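Local structure of ancylostoma secreted protein 1 (Necator americanus, 3NT8) at residues Met274-Cys278 with Glu279-Ser283; Trp329-Glu332 with Leu333-Tyr336; Leu344-Ala347 with Leu348-Pro352; Gly391-Met394 with Gly395-Ile398. The protein is a secreted hookworm protein built of two CAP domains and probably associated with the transition of infective larvae to parasitism. One frame throughout, in Å; residues are numbered along the deposited sequence.

All four contacts are local ones that follow one another along the chain. Contacts 2, 3 and 4 gather on one side of the chain's centre. Contact 3 joins both of the others: Arg351 NH1 lies 3.0 Å from Tyr336 O of contact 2, a probable hydrogen bond, and Leu344 O lies 2.7 Å from Gly395 N of contact 4, also a probable hydrogen bond. Centres of contacts 3 and 4 are 12 Å apart, those of 2 and 3 are 14 Å apart. Contact 1 stands apart, its centre 24 Å from that of contact 2, their nearest atoms about 8 Å apart. Contact 2 reaches His358 through Glu332.

Contact 1: Met274-Cys278 with Glu279-Ser283; sequences MVYDC and EVEAS
Asp277 and Val280 meet where the short strand 275-276 passes into helix 278-288, and the carboxylate of Asp277 caps that helix. Asp277 CB lies 3.8 Å from Val280 CG2, and Asp277 CG touches the same methyl. With CG anti to the backbone N (chi1 -176°), OD2 reaches forward to the first turn and accepts from Val280 N at 3.0 Å with an N-H...O angle of 154°. The amide meets OD2 on its anti side, slightly out of the carboxylate plane. Asp277 OD2 also touches Glu279 CB at 3.4 Å. The two side chains of Asp277 and Val280 cross at about a right angle. Behind the cap, Glu281 N donates to Asp277 O and Ala282 N to Cys278 O.

A second link runs from the strand: Tyr276 OH donates to Glu281 OE2 at 2.7 Å, the carboxylate coming to the ring edge with its plane turned 68° from the ring. OE2 also takes a salt bridge from Arg238, while Tyr276 OH is bonded to Cys372 N. The disulfide of Cys278 with Cys227 secures the same corner. The position of the Asp277 carboxylate at the helix start probably lets it interact favourably with the helix dipole, and Arg238 would probably help keep Glu281 ionised.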
loop_
_atom_site.group_PDB
_atom_site.type_symbol
_atom_site.label_atom_id
_atom_site.label_comp_id
_atom_site.label_asym_id
_atom_site.label_seq_id
_atom_site.Cartn_x
_atom_site.Cartn_y
_atom_site.Cartn_z
ATOM N N MET A 274 19.485 8.004 5.340
ATOM C CA MET A 274 19.842 6.651 4.888
ATOM C C MET A 274 20.356 6.628 3.462
ATOM O O MET A 274 19.884 7.358 2.600
ATOM C CB MET A 274 18.648 5.677 4.994
ATOM C CG MET A 274 18.318 5.230 6.398
ATOM S SD MET A 274 16.749 4.374 6.505
ATOM C CE MET A 274 16.956 3.689 8.147
ATOM N N VAL A 275 21.302 5.739 3.231
ATOM C CA VAL A 275 21.762 5.445 1.887
ATOM C C VAL A 275 21.469 3.955 1.591
ATOM O O VAL A 275 21.549 3.120 2.514
ATOM C CB VAL A 275 23.294 5.770 1.696
ATOM C CG1 VAL A 275 23.555 7.263 1.740
ATOM C CG2 VAL A 275 24.136 5.127 2.727
ATOM N N TYR A 276 21.138 3.651 0.339
ATOM C CA TYR A 276 20.976 2.302 -0.126
ATOM C C TYR A 276 22.319 1.534 -0.237
ATOM O O TYR A 276 23.310 2.068 -0.722
ATOM C CB TYR A 276 20.199 2.284 -1.451
ATOM C CG TYR A 276 19.408 1.005 -1.575
ATOM C CD1 TYR A 276 18.171 0.877 -0.975
ATOM C CD2 TYR A 276 19.937 -0.118 -2.232
ATOM C CE1 TYR A 276 17.483 -0.317 -1.030
ATOM C CE2 TYR A 276 19.248 -1.261 -2.303
ATOM C CZ TYR A 276 18.016 -1.364 -1.720
ATOM O OH TYR A 276 17.329 -2.567 -1.779
ATOM N N ASP A 277 22.360 0.288 0.222
ATOM C CA ASP A 277 23.614 -0.442 0.316
ATOM C C ASP A 277 23.434 -1.820 -0.264
ATOM O O ASP A 277 22.607 -2.641 0.223
ATOM C CB ASP A 277 24.086 -0.502 1.769
ATOM C CG ASP A 277 25.428 -1.173 1.917
ATOM O OD1 ASP A 277 26.402 -0.476 2.191
ATOM O OD2 ASP A 277 25.545 -2.393 1.757
ATOM N N CYS A 278 24.228 -2.108 -1.290
ATOM C CA CYS A 278 24.105 -3.344 -2.024
ATOM C C CYS A 278 24.327 -4.592 -1.188
ATOM O O CYS A 278 23.603 -5.603 -1.356
ATOM C CB CYS A 278 25.050 -3.296 -3.242
ATOM S SG CYS A 278 24.507 -2.100 -4.454
ATOM N N GLU A 279 25.313 -4.534 -0.289
ATOM C CA GLU A 279 25.682 -5.674 0.551
ATOM C C GLU A 279 24.547 -5.998 1.534
ATOM O O GLU A 279 24.295 -7.166 1.865
ATOM C CB GLU A 279 27.035 -5.440 1.319
ATOM C CG GLU A 279 28.279 -5.247 0.419
ATOM C CD GLU A 279 28.636 -6.513 -0.442
ATOM O OE1 GLU A 279 29.588 -7.240 -0.047
ATOM O OE2 GLU A 279 27.984 -6.783 -1.504
ATOM N N VAL A 280 23.933 -4.941 2.050
ATOM C CA VAL A 280 22.866 -5.061 2.991
ATOM C C VAL A 280 21.687 -5.617 2.190
ATOM O O VAL A 280 20.864 -6.377 2.714
ATOM C CB VAL A 280 22.497 -3.711 3.682
ATOM C CG1 VAL A 280 21.312 -3.888 4.566
ATOM C CG2 VAL A 280 23.681 -3.125 4.532
ATOM N N GLU A 281 21.570 -5.221 0.929
ATOM C CA GLU A 281 20.536 -5.817 0.091
ATOM C C GLU A 281 20.798 -7.317 -0.130
ATOM O O GLU A 281 19.888 -8.108 -0.095
ATOM C CB GLU A 281 20.468 -5.131 -1.267
ATOM C CG GLU A 281 19.253 -5.538 -2.117
ATOM C CD GLU A 281 19.282 -4.881 -3.514
ATOM O OE1 GLU A 281 20.101 -5.307 -4.366
ATOM O OE2 GLU A 281 18.515 -3.928 -3.760
ATOM N N ALA A 282 22.031 -7.670 -0.410
ATOM C CA ALA A 282 22.377 -9.053 -0.757
ATOM C C ALA A 282 22.064 -9.896 0.461
ATOM O O ALA A 282 21.643 -11.039 0.317
ATOM C CB ALA A 282 23.860 -9.180 -1.084
ATOM N N SER A 283 22.243 -9.313 1.661
ATOM C CA SER A 283 21.938 -10.044 2.879
ATOM C C SER A 283 20.411 -10.156 3.072
ATOM O O SER A 283 19.864 -11.152 3.595
ATOM C CB SER A 283 22.636 -9.353 4.073
ATOM O OG SER A 283 22.281 -9.964 5.265
#

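Contact 2: Trp329-Glu332 with Leu333-Tyr336; sequences WWNE and LKEY
Asn331 and Lys334 run alongside each other in the same direction and join their polar ends: Lys334 NZ donates to Asn331 OD1 at 2.7 Å, tilted 29° from the carbonyl plane of the amide. Lys334 carries CG between the backbone N and the carbonyl carbon (chi1 57°), with CG 3.2 Å from Asn331 O, and bends at its last two torsions to bring NZ back over the turn. There NZ also donates to a water at 2.9 Å, which in turn donates to Trp330 O. The ammonium thus spans a side-chain amide and, through water, a backbone carbonyl.

The backbone of the turn from Trp330 to Tyr336 is closely bonded. Leu333 N donates to Trp330 O (3.2 Å), while Glu335 N donates to Asn331 O and Tyr336 N to Glu332 O at 2.9 Å. Asn331 O takes a further, weak bond from Lys334 N.

Packing differs from one flank to the other. On the buried flank, Trp330 stacks on Phe248, meets Tyr359 edge-to-face and bonds Glu257 through NE1; Leu333 also packs on Tyr359. On the partly exposed flank the touches are lighter: Glu335 OE2 stands 3.8 Å from Asn331 CB, and Glu335 CB lies over the centre of one Tyr336 ring face.

Two polar groups thus leave the turn in different directions: a water-bridged lysine-asparagine pair, and the carboxylate of the buried Glu332, with both oxygens bonded, OE2 to His358 ND1 and OE1 to Tyr359 N.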
loop_
_atom_site.group_PDB
_atom_site.type_symbol
_atom_site.label_atom_id
_atom_site.label_comp_id
_atom_site.label_asym_id
_atom_site.label_seq_id
_atom_site.Cartn_x
_atom_site.Cartn_y
_atom_site.Cartn_z
ATOM N N TRP A 329 5.001 -0.816 8.918
ATOM C CA TRP A 329 6.042 -0.727 9.971
ATOM C C TRP A 329 6.015 0.623 10.700
ATOM O O TRP A 329 6.046 0.630 11.955
ATOM C CB TRP A 329 7.405 -0.935 9.415
ATOM C CG TRP A 329 7.618 -2.262 8.783
ATOM C CD1 TRP A 329 7.004 -3.417 9.097
ATOM C CD2 TRP A 329 8.571 -2.569 7.733
ATOM N NE1 TRP A 329 7.489 -4.430 8.279
ATOM C CE2 TRP A 329 8.433 -3.926 7.434
ATOM C CE3 TRP A 329 9.500 -1.817 7.009
ATOM C CZ2 TRP A 329 9.195 -4.558 6.441
ATOM C CZ3 TRP A 329 10.217 -2.460 5.972
ATOM C CH2 TRP A 329 10.059 -3.788 5.715
ATOM N N TRP A 330 5.957 1.733 9.925
ATOM C CA TRP A 330 5.959 3.088 10.457
ATOM C C TRP A 330 4.742 3.428 11.316
ATOM O O TRP A 330 4.887 4.134 12.340
ATOM C CB TRP A 330 6.135 4.136 9.335
ATOM C CG TRP A 330 6.461 5.509 9.870
ATOM C CD1 TRP A 330 5.579 6.541 10.094
ATOM C CD2 TRP A 330 7.757 6.004 10.310
ATOM N NE1 TRP A 330 6.248 7.642 10.621
ATOM C CE2 TRP A 330 7.581 7.337 10.737
ATOM C CE3 TRP A 330 9.048 5.454 10.350
ATOM C CZ2 TRP A 330 8.640 8.109 11.221
ATOM C CZ3 TRP A 330 10.085 6.224 10.824
ATOM C CH2 TRP A 330 9.881 7.528 11.246
ATOM N N ASN A 331 3.565 2.909 10.906
ATOM C CA ASN A 331 2.304 3.183 11.576
ATOM C C ASN A 331 2.255 2.849 13.038
ATOM O O ASN A 331 1.404 3.337 13.744
ATOM C CB ASN A 331 1.071 2.644 10.784
ATOM C CG ASN A 331 0.792 3.477 9.537
ATOM O OD1 ASN A 331 1.256 4.638 9.443
ATOM N ND2 ASN A 331 0.078 2.877 8.535
ATOM N N GLU A 332 3.179 2.012 13.500
ATOM C CA GLU A 332 3.259 1.668 14.912
ATOM C C GLU A 332 3.262 2.863 15.867
ATOM O O GLU A 332 2.706 2.830 16.971
ATOM C CB GLU A 332 4.423 0.717 15.135
ATOM C CG GLU A 332 4.248 -0.603 14.316
ATOM C CD GLU A 332 5.374 -1.605 14.491
ATOM O OE1 GLU A 332 6.568 -1.243 14.744
ATOM O OE2 GLU A 332 5.078 -2.805 14.334
ATOM N N LEU A 333 3.841 3.952 15.400
ATOM C CA LEU A 333 4.005 5.124 16.217
ATOM C C LEU A 333 2.664 5.764 16.477
ATOM O O LEU A 333 2.369 6.177 17.631
ATOM C CB LEU A 333 4.958 6.155 15.547
ATOM C CG LEU A 333 5.038 7.503 16.291
ATOM C CD1 LEU A 333 5.728 7.389 17.629
ATOM C CD2 LEU A 333 5.772 8.560 15.457
ATOM N N LYS A 334 1.862 5.891 15.420
ATOM C CA LYS A 334 0.593 6.585 15.570
ATOM C C LYS A 334 -0.455 5.617 16.132
ATOM O O LYS A 334 -1.486 6.060 16.673
ATOM C CB LYS A 334 0.162 7.175 14.234
ATOM C CG LYS A 334 0.044 6.125 13.100
ATOM C CD LYS A 334 -0.757 6.763 11.860
ATOM C CE LYS A 334 0.144 7.772 11.115
ATOM N NZ LYS A 334 1.347 7.055 10.627
ATOM N N GLU A 335 -0.205 4.305 15.994
ATOM C CA GLU A 335 -1.171 3.315 16.491
ATOM C C GLU A 335 -1.025 2.938 17.960
ATOM O O GLU A 335 -2.030 2.886 18.707
ATOM C CB GLU A 335 -1.233 2.097 15.576
ATOM C CG GLU A 335 -1.961 2.466 14.276
ATOM C CD GLU A 335 -2.234 1.271 13.398
ATOM O OE1 GLU A 335 -2.483 0.201 13.984
ATOM O OE2 GLU A 335 -2.203 1.400 12.136
ATOM N N TYR A 336 0.225 2.704 18.374
ATOM C CA TYR A 336 0.520 2.226 19.699
ATOM C C TYR A 336 1.263 3.222 20.560
ATOM O O TYR A 336 0.910 3.403 21.700
ATOM C CB TYR A 336 1.291 0.878 19.628
ATOM C CG TYR A 336 0.616 -0.196 18.749
ATOM C CD1 TYR A 336 -0.649 -0.703 19.060
ATOM C CD2 TYR A 336 1.261 -0.725 17.639
ATOM C CE1 TYR A 336 -1.278 -1.721 18.257
ATOM C CE2 TYR A 336 0.656 -1.757 16.829
ATOM C CZ TYR A 336 -0.621 -2.239 17.156
ATOM O OH TYR A 336 -1.252 -3.240 16.404
HETATM O O HOH W 1 3.388 6.447 12.588
#

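Contact 3: Leu344-Ala347 with Leu348-Pro352; sequences LTTA and LWNRP
Thr345 meets Leu348 across the first turn of the short helix 346-349: its OG1 accepts from Leu348 N at 3.1 Å, with an N-H...O angle of 161°. Thr345 is the N-cap residue, and this is its capping bond. A chi1 of 69° turns the hydroxyl back over its own backbone, toward the amide. The same oxygen lies 3.8 Å from Leu348 CG, and the two side chains cross obliquely.

Beside the cap, Leu344 CD1 comes to the edge of the Trp349 indole, in its plane, and touches CE3 at 3.8 Å. This apolar contact brings the residue before the cap against the last residue of the helix. Trp349 N donates to Thr345 O at 3.0 Å, and Asn350 N donates to Thr346 O.

The next shell holds the outgoing chain against the turn. Arg351 CG passes 3.6 Å from Ala347 O, and Arg351 NE donates to Leu348 O at 2.9 Å. That carbonyl is met in its plane, on a lone pair, and it lies close to the guanidinium plane. Leu348 CD2 covers one face of the guanidinium, 3.5 Å above its centre; the bond at the edge and this methyl help to orient the group, together with the bonds of its two terminal nitrogens.

Farther out, those nitrogens reach Tyr336 O and Gly337 O, tying the chain leaving the helix to the residues just after helix 332-335. On the incoming side, the backbone of Leu344 pairs with Gly395 and His396, and its side chain packs on Ile356 and Met394. The one-turn helix thus sits at the surface between helix 332-335 and the loop following strand 381-388.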
loop_
_atom_site.group_PDB
_atom_site.type_symbol
_atom_site.label_atom_id
_atom_site.label_comp_id
_atom_site.label_asym_id
_atom_site.label_seq_id
_atom_site.Cartn_x
_atom_site.Cartn_y
_atom_site.Cartn_z
ATOM N N LEU A 344 13.034 3.065 24.020
ATOM C CA LEU A 344 12.533 1.761 23.764
ATOM C C LEU A 344 12.691 0.868 24.989
ATOM O O LEU A 344 13.785 0.294 25.212
ATOM C CB LEU A 344 13.212 1.149 22.512
ATOM C CG LEU A 344 12.824 -0.282 22.151
ATOM C CD1 LEU A 344 11.354 -0.403 21.711
ATOM C CD2 LEU A 344 13.696 -0.880 21.065
ATOM N N THR A 345 11.602 0.765 25.764
ATOM C CA THR A 345 11.590 0.037 27.022
ATOM C C THR A 345 10.910 -1.324 26.899
ATOM O O THR A 345 10.142 -1.591 25.944
ATOM C CB THR A 345 10.961 0.805 28.223
ATOM O OG1 THR A 345 9.557 0.949 28.021
ATOM C CG2 THR A 345 11.590 2.151 28.397
ATOM N N THR A 346 11.251 -2.210 27.840
ATOM C CA THR A 346 10.651 -3.529 27.897
ATOM C C THR A 346 9.174 -3.364 28.271
ATOM O O THR A 346 8.352 -4.143 27.814
ATOM C CB THR A 346 11.444 -4.542 28.847
ATOM O OG1 THR A 346 11.397 -4.103 30.202
ATOM C CG2 THR A 346 12.907 -4.615 28.443
ATOM N N ALA A 347 8.843 -2.324 29.052
ATOM C CA ALA A 347 7.459 -1.985 29.397
ATOM C C ALA A 347 6.588 -1.651 28.171
ATOM O O ALA A 347 5.425 -2.120 28.097
ATOM C CB ALA A 347 7.395 -0.855 30.431
ATOM N N LEU A 348 7.129 -0.853 27.235
ATOM C CA LEU A 348 6.420 -0.565 25.957
ATOM C C LEU A 348 6.421 -1.741 25.003
ATOM O O LEU A 348 5.504 -1.892 24.196
ATOM C CB LEU A 348 7.033 0.618 25.205
ATOM C CG LEU A 348 6.812 2.033 25.691
ATOM C CD1 LEU A 348 7.771 2.861 24.899
ATOM C CD2 LEU A 348 5.418 2.547 25.469
ATOM N N TRP A 349 7.491 -2.521 25.044
ATOM C CA TRP A 349 7.640 -3.723 24.194
ATOM C C TRP A 349 6.585 -4.781 24.566
ATOM O O TRP A 349 5.852 -5.311 23.702
ATOM C CB TRP A 349 9.039 -4.337 24.370
ATOM C CG TRP A 349 9.339 -5.390 23.346
ATOM C CD1 TRP A 349 8.926 -6.700 23.370
ATOM C CD2 TRP A 349 10.085 -5.220 22.124
ATOM N NE1 TRP A 349 9.377 -7.350 22.251
ATOM C CE2 TRP A 349 10.087 -6.468 21.466
ATOM C CE3 TRP A 349 10.723 -4.129 21.517
ATOM C CZ2 TRP A 349 10.723 -6.666 20.236
ATOM C CZ3 TRP A 349 11.359 -4.330 20.314
ATOM C CH2 TRP A 349 11.352 -5.586 19.684
ATOM N N ASN A 350 6.485 -5.060 25.861
ATOM C CA ASN A 350 5.681 -6.164 26.322
ATOM C C ASN A 350 4.190 -5.844 26.401
ATOM O O ASN A 350 3.414 -6.597 26.999
ATOM C CB ASN A 350 6.230 -6.650 27.660
ATOM C CG ASN A 350 7.642 -7.157 27.541
ATOM O OD1 ASN A 350 8.044 -7.712 26.500
ATOM N ND2 ASN A 350 8.412 -6.993 28.610
ATOM N N ARG A 351 3.793 -4.723 25.797
ATOM C CA ARG A 351 2.389 -4.321 25.809
ATOM C C ARG A 351 1.574 -5.355 25.041
ATOM O O ARG A 351 1.988 -5.833 23.991
ATOM C CB ARG A 351 2.193 -2.909 25.231
ATOM C CG ARG A 351 2.358 -1.788 26.242
ATOM C CD ARG A 351 2.232 -0.422 25.578
ATOM N NE ARG A 351 3.147 -0.271 24.438
ATOM C CZ ARG A 351 3.096 0.758 23.586
ATOM N NH1 ARG A 351 2.208 1.732 23.771
ATOM N NH2 ARG A 351 3.947 0.850 22.568
ATOM N N PRO A 352 0.427 -5.730 25.590
ATOM C CA PRO A 352 -0.325 -6.817 24.962
ATOM C C PRO A 352 -0.904 -6.352 23.612
ATOM O O PRO A 352 -1.597 -5.340 23.578
ATOM C CB PRO A 352 -1.418 -7.115 25.992
ATOM C CG PRO A 352 -0.754 -6.648 27.354
ATOM C CD PRO A 352 -0.037 -5.401 26.950
#

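Contact 4: Gly391-Met394 with Gly395-Ile398; sequences GNYM and GHVI
Tyr393 and His396 are the ends of a type II beta turn, closed by a bond from His396 N to Tyr393 O of 3.1 Å with an N-H...O angle of 148°. Gly395 takes the third position with positive phi, the conformation in which a type II turn favours glycine.

The side chains of the two end residues begin close together, their CB atoms 3.8 Å apart, and His396 CB also lies 3.3 Å from Tyr393 O. Beyond CB they diverge, and the rings form a wide T-shaped (edge-to-face) pair, the Tyr393 edge turned toward one His396 face. The centroids of the Tyr393 and His396 rings are 6.0 Å apart and the planes stand at 70°. CG of His396 is anti to its own backbone N (chi1 -163°), which swings the imidazole off the turn so that ND1 donates to Val397 O at 2.7 Å, in the ring plane and onto a carbonyl lone pair. That bond fixes the rotation of the ring and places the proton on ND1.

Tyr393 also meets the Trp364 ring, their planes nearly perpendicular, and the side chain of Met394, bent at both of its later torsions, packs against Thr346 and Trp349 of helix 346-349. A backbone bond between Ile398 and Asn342 docks the far end of the loop on its neighbour. With glycine at its third position, this is a classic type II turn, forming the tip of an exposed loop after strand 381-388.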
loop_
_atom_site.group_PDB
_atom_site.type_symbol
_atom_site.label_atom_id
_atom_site.label_comp_id
_atom_site.label_asym_id
_atom_site.label_seq_id
_atom_site.Cartn_x
_atom_site.Cartn_y
_atom_site.Cartn_z
ATOM N N GLY A 391 19.494 -0.932 15.148
ATOM C CA GLY A 391 19.096 -0.284 16.396
ATOM C C GLY A 391 18.382 -1.235 17.324
ATOM O O GLY A 391 18.846 -2.338 17.564
ATOM N N ASN A 392 17.283 -0.781 17.908
ATOM C CA ASN A 392 16.490 -1.585 18.815
ATOM C C ASN A 392 17.334 -2.069 19.995
ATOM O O ASN A 392 17.157 -3.195 20.523
ATOM C CB ASN A 392 15.735 -2.729 18.119
ATOM C CG ASN A 392 14.579 -2.239 17.252
ATOM O OD1 ASN A 392 14.472 -1.062 16.937
ATOM N ND2 ASN A 392 13.734 -3.141 16.851
ATOM N N TYR A 393 18.211 -1.200 20.451
ATOM C CA TYR A 393 18.839 -1.408 21.730
ATOM C C TYR A 393 17.825 -1.152 22.863
ATOM O O TYR A 393 17.349 -0.025 23.005
ATOM C CB TYR A 393 20.033 -0.439 21.872
ATOM C CG TYR A 393 21.027 -0.413 20.741
ATOM C CD1 TYR A 393 21.568 -1.592 20.247
ATOM C CD2 TYR A 393 21.502 0.809 20.218
ATOM C CE1 TYR A 393 22.506 -1.599 19.271
ATOM C CE2 TYR A 393 22.446 0.833 19.217
ATOM C CZ TYR A 393 22.943 -0.401 18.740
ATOM O OH TYR A 393 23.882 -0.475 17.747
ATOM N N MET A 394 17.537 -2.184 23.664
ATOM C CA MET A 394 16.562 -2.106 24.765
ATOM C C MET A 394 17.062 -1.235 25.895
ATOM O O MET A 394 18.143 -1.466 26.457
ATOM C CB MET A 394 16.187 -3.486 25.329
ATOM C CG MET A 394 15.480 -4.407 24.366
ATOM S SD MET A 394 13.961 -3.749 23.595
ATOM C CE MET A 394 12.955 -3.544 25.043
ATOM N N GLY A 395 16.241 -0.238 26.206
ATOM C CA GLY A 395 16.523 0.737 27.244
ATOM C C GLY A 395 17.175 1.988 26.685
ATOM O O GLY A 395 17.522 2.903 27.457
ATOM N N HIS A 396 17.350 2.043 25.358
ATOM C CA HIS A 396 18.024 3.205 24.718
ATOM C C HIS A 396 17.010 4.068 23.963
ATOM O O HIS A 396 15.963 3.554 23.527
ATOM C CB HIS A 396 19.056 2.700 23.732
ATOM C CG HIS A 396 20.069 3.721 23.313
ATOM N ND1 HIS A 396 19.786 4.711 22.396
ATOM C CD2 HIS A 396 21.382 3.868 23.641
ATOM C CE1 HIS A 396 20.871 5.436 22.189
ATOM N NE2 HIS A 396 21.852 4.946 22.929
ATOM N N VAL A 397 17.272 5.378 23.855
ATOM C CA VAL A 397 16.428 6.242 23.064
ATOM C C VAL A 397 16.482 5.826 21.573
ATOM O O VAL A 397 17.498 5.339 21.086
ATOM C CB VAL A 397 16.796 7.712 23.209
ATOM C CG1 VAL A 397 16.532 8.243 24.672
ATOM C CG2 VAL A 397 18.170 7.872 22.817
ATOM N N ILE A 398 15.360 5.983 20.870
ATOM C CA ILE A 398 15.289 5.619 19.452
ATOM C C ILE A 398 16.119 6.650 18.672
ATOM O O ILE A 398 16.820 6.319 17.709
ATOM C CB ILE A 398 13.839 5.579 18.924
ATOM C CG1 ILE A 398 12.966 4.640 19.736
ATOM C CG2 ILE A 398 13.775 5.249 17.403
ATOM C CD1 ILE A 398 11.488 5.058 19.690
#